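Local atomic coordinates of coatomer subunit delta (Saccharomyces cerevisiae, PDB entry 5FJZ), a protein that forms part of the COPI coat that probably carries dilysine-tagged cargo from the Golgi back to the ER, and interacts with the tethering protein Dsl1. Residues Leu44-Ser54 and Ser94-Gln102. Numbering follows the deposited sequence. Where two conformers were deposited one is given.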
loop_
_atom_site.group_PDB
_atom_site.type_symbol
_atom_site.label_atom_id
_atom_site.label_comp_id
_atom_site.label_asym_id
_atom_site.label_seq_id
_atom_site.Cartn_x
_atom_site.Cartn_y
_atom_site.Cartn_z
ATOM N N LEU A 44 16.602 14.416 -12.111
ATOM C CA LEU A 44 17.837 15.172 -12.113
ATOM C C LEU A 44 18.593 14.973 -10.806
ATOM O O LEU A 44 17.987 15.100 -9.751
ATOM C CB LEU A 44 17.440 16.681 -12.314
ATOM C CG LEU A 44 18.560 17.704 -12.267
ATOM C CD1 LEU A 44 19.541 17.406 -13.368
ATOM C CD2 LEU A 44 17.962 19.112 -12.403
ATOM N N ARG A 45 19.874 14.635 -10.891
ATOM C CA ARG A 45 20.782 14.568 -9.766
ATOM C C ARG A 45 21.892 15.590 -10.033
ATOM O O ARG A 45 22.561 15.586 -11.097
ATOM C CB ARG A 45 21.347 13.216 -9.574
ATOM C CG ARG A 45 20.444 12.145 -8.973
ATOM C CD ARG A 45 21.055 10.755 -9.080
ATOM N NE ARG A 45 22.387 10.655 -8.476
ATOM C CZ ARG A 45 23.211 9.591 -8.565
ATOM N NH1 ARG A 45 22.836 8.539 -9.239
ATOM N NH2 ARG A 45 24.399 9.584 -7.983
ATOM N N ILE A 46 22.128 16.428 -9.053
ATOM C CA ILE A 46 23.219 17.364 -9.077
ATOM C C ILE A 46 24.085 17.274 -7.829
ATOM O O ILE A 46 23.584 17.277 -6.712
ATOM C CB ILE A 46 22.726 18.791 -9.249
ATOM C CG1 ILE A 46 21.915 18.879 -10.546
ATOM C CG2 ILE A 46 23.914 19.740 -9.353
ATOM C CD1 ILE A 46 21.297 20.217 -10.788
ATOM N N ASN A 47 25.396 17.133 -8.009
ATOM C CA ASN A 47 26.245 16.972 -6.849
ATOM C C ASN A 47 27.386 17.968 -6.803
ATOM O O ASN A 47 28.237 17.858 -5.944
ATOM C CB ASN A 47 26.714 15.532 -6.711
ATOM C CG ASN A 47 27.733 15.133 -7.741
ATOM O OD1 ASN A 47 28.205 15.935 -8.586
ATOM N ND2 ASN A 47 28.168 13.924 -7.594
ATOM N N ASP A 48 27.315 18.984 -7.662
ATOM C CA ASP A 48 28.308 20.103 -7.695
ATOM C C ASP A 48 27.556 21.395 -7.676
ATOM O O ASP A 48 26.792 21.711 -8.596
ATOM C CB ASP A 48 29.161 19.935 -8.949
ATOM C CG ASP A 48 30.196 21.071 -9.170
ATOM O OD1 ASP A 48 30.206 22.130 -8.463
ATOM O OD2 ASP A 48 31.011 20.862 -10.100
ATOM N N HIS A 49 27.732 22.157 -6.613
ATOM C CA HIS A 49 27.017 23.395 -6.417
ATOM C C HIS A 49 27.151 24.396 -7.609
ATOM O O HIS A 49 26.279 25.180 -7.876
ATOM C CB HIS A 49 27.474 24.045 -5.084
ATOM C CG HIS A 49 28.658 23.388 -4.384
ATOM N ND1 HIS A 49 28.661 22.077 -3.914
ATOM C CD2 HIS A 49 29.837 23.922 -3.986
ATOM C CE1 HIS A 49 29.803 21.836 -3.296
ATOM N NE2 HIS A 49 30.536 22.939 -3.326
ATOM N N ASP A 50 28.302 24.361 -8.269
ATOM C CA ASP A 50 28.550 25.214 -9.426
ATOM C C ASP A 50 27.651 24.880 -10.587
ATOM O O ASP A 50 27.529 25.661 -11.492
ATOM C CB ASP A 50 30.015 25.078 -9.867
ATOM C CG ASP A 50 30.974 25.679 -8.867
ATOM O OD1 ASP A 50 30.545 26.612 -8.123
ATOM O OD2 ASP A 50 32.139 25.217 -8.800
ATOM N N LEU A 51 26.992 23.717 -10.545
ATOM C CA LEU A 51 26.118 23.299 -11.623
ATOM C C LEU A 51 24.606 23.383 -11.316
ATOM O O LEU A 51 23.791 22.933 -12.106
ATOM C CB LEU A 51 26.528 21.871 -12.004
ATOM C CG LEU A 51 27.961 21.658 -12.464
ATOM C CD1 LEU A 51 28.204 20.177 -12.773
ATOM C CD2 LEU A 51 28.316 22.464 -13.691
ATOM N N SER A 52 24.253 23.966 -10.155
ATOM C CA SER A 52 22.955 23.889 -9.590
ATOM C C SER A 52 22.035 24.953 -10.151
ATOM O O SER A 52 20.837 24.832 -10.015
ATOM C CB SER A 52 23.004 24.009 -8.046
ATOM O OG SER A 52 23.404 25.302 -7.637
ATOM N N HIS A 53 22.596 25.980 -10.789
ATOM C CA HIS A 53 21.778 27.056 -11.412
ATOM C C HIS A 53 21.659 26.795 -12.894
ATOM O O HIS A 53 22.146 27.567 -13.713
ATOM C CB HIS A 53 22.466 28.413 -11.190
ATOM C CG HIS A 53 22.318 28.946 -9.802
ATOM N ND1 HIS A 53 23.246 28.694 -8.810
ATOM C CD2 HIS A 53 21.357 29.714 -9.238
ATOM C CE1 HIS A 53 22.858 29.278 -7.688
ATOM N NE2 HIS A 53 21.728 29.925 -7.925
ATOM N N SER A 54 21.061 25.651 -13.212
ATOM C CA SER A 54 21.084 25.086 -14.541
ATOM C C SER A 54 19.686 24.862 -15.038
ATOM O O SER A 54 18.694 24.851 -14.272
ATOM C CB SER A 54 21.903 23.798 -14.516
ATOM O OG SER A 54 21.449 22.957 -13.441
ATOM N N SER A 94 14.926 32.947 -8.634
ATOM C CA SER A 94 16.030 33.195 -7.741
ATOM C C SER A 94 16.572 31.912 -7.082
ATOM O O SER A 94 17.543 31.993 -6.389
ATOM C CB SER A 94 15.623 34.152 -6.612
ATOM O OG SER A 94 14.904 33.483 -5.605
ATOM N N LYS A 95 15.925 30.754 -7.232
ATOM C CA LYS A 95 16.413 29.571 -6.529
ATOM C C LYS A 95 17.257 28.707 -7.410
ATOM O O LYS A 95 17.376 28.975 -8.577
ATOM C CB LYS A 95 15.218 28.811 -5.967
ATOM C CG LYS A 95 14.949 29.198 -4.526
ATOM C CD LYS A 95 13.489 29.514 -4.321
ATOM C CE LYS A 95 13.173 29.775 -2.848
ATOM N NZ LYS A 95 13.775 31.034 -2.332
ATOM N N ALA A 96 17.857 27.664 -6.850
ATOM C CA ALA A 96 18.685 26.748 -7.625
ATOM C C ALA A 96 18.267 25.342 -7.267
ATOM O O ALA A 96 17.512 25.137 -6.295
ATOM C CB ALA A 96 20.126 26.921 -7.273
ATOM N N PHE A 97 18.718 24.360 -8.040
ATOM C CA PHE A 97 18.353 22.988 -7.722
ATOM C C PHE A 97 19.107 22.491 -6.524
ATOM O O PHE A 97 20.314 22.715 -6.396
ATOM C CB PHE A 97 18.655 22.046 -8.906
ATOM C CG PHE A 97 17.676 22.169 -10.040
ATOM C CD1 PHE A 97 16.413 21.698 -9.911
ATOM C CD2 PHE A 97 18.049 22.746 -11.212
ATOM C CE1 PHE A 97 15.485 21.799 -10.933
ATOM C CE2 PHE A 97 17.157 22.845 -12.251
ATOM C CZ PHE A 97 15.901 22.326 -12.135
ATOM N N PRO A 98 18.437 21.794 -5.627
ATOM C CA PRO A 98 19.252 21.074 -4.666
ATOM C C PRO A 98 20.418 20.294 -5.263
ATOM O O PRO A 98 20.231 19.534 -6.199
ATOM C CB PRO A 98 18.215 20.099 -3.991
ATOM C CG PRO A 98 16.947 20.765 -4.192
ATOM C CD PRO A 98 17.030 21.435 -5.524
ATOM N N ALA A 99 21.598 20.450 -4.669
ATOM C CA ALA A 99 22.828 19.961 -5.187
ATOM C C ALA A 99 23.558 19.060 -4.227
ATOM O O ALA A 99 24.773 18.989 -4.263
ATOM C CB ALA A 99 23.700 21.167 -5.612
ATOM N N ASN A 100 22.809 18.273 -3.445
ATOM C CA ASN A 100 23.383 17.171 -2.673
ATOM C C ASN A 100 22.970 15.769 -3.184
ATOM O O ASN A 100 22.684 14.856 -2.385
ATOM C CB ASN A 100 23.046 17.346 -1.205
ATOM C CG ASN A 100 23.732 18.564 -0.575
ATOM O OD1 ASN A 100 24.918 18.589 -0.381
ATOM N ND2 ASN A 100 22.961 19.561 -0.251
ATOM N N ASP A 101 23.119 15.597 -4.501
ATOM C CA ASP A 101 22.928 14.374 -5.208
ATOM C C ASP A 101 21.585 13.691 -4.925
ATOM O O ASP A 101 21.495 12.505 -4.967
ATOM C CB ASP A 101 24.056 13.410 -4.946
ATOM C CG ASP A 101 24.437 12.595 -6.189
ATOM O OD1 ASP A 101 23.916 12.840 -7.267
ATOM O OD2 ASP A 101 25.263 11.673 -6.059
ATOM N N GLN A 102 20.563 14.464 -4.662
ATOM C CA GLN A 102 19.187 13.941 -4.488
ATOM C C GLN A 102 18.520 13.770 -5.807
ATOM O O GLN A 102 18.703 14.600 -6.748
ATOM C CB GLN A 102 18.294 14.867 -3.670
ATOM C CG GLN A 102 18.921 15.330 -2.367
ATOM C CD GLN A 102 19.553 16.719 -2.435
ATOM O OE1 GLN A 102 20.127 17.137 -3.458
ATOM N NE2 GLN A 102 19.496 17.425 -1.325
HETATM O O HOH W 1 20.386 16.714 -6.829
#
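Leu-44 lays CD2 almost dead centre over one face of the Phe-97 ring, 3.6 Å from its centroid, a CH-pi contact; the carbonyl oxygen of Ser-54 meets the ring's edge in plane. The methyl of Ala-96 sits likewise over one face of the His-53 imidazole, 3.5 Å from CB to the ring centroid. Between them Phe-97 N donates to Ser-52 O at 2.9 Å, and Ile-46 CD1 reaches Phe-97 CB. Farther along, Arg-45, its chain bent at chi3 (56°), brings its guanidinium edge side-on to Asp-101: NE bonds OD1 at 2.9 Å, from above the carboxylate plane, and NH2 bonds OD2 at 3.0 Å on the syn side, though tilted out of that plane. A leucine at Arg-45 would probably strip the buried Asp-101 carboxylate of its counter-charge and let it turn. Backbone Asp-101 N donates to Ile-46 O, while a water accepts a hydrogen bond from Ile-46 N at 2.8 Å. In this mu-homology domain, the contact pins the loop preceding strand 104-113 against the end of strand 33-46 and the turn beyond it. Arg-45 also bonds Pro-10 O, the bound Dsl1 peptide packs an aromatic side chain on Phe-97, and strand 15-27 lies against Leu-44.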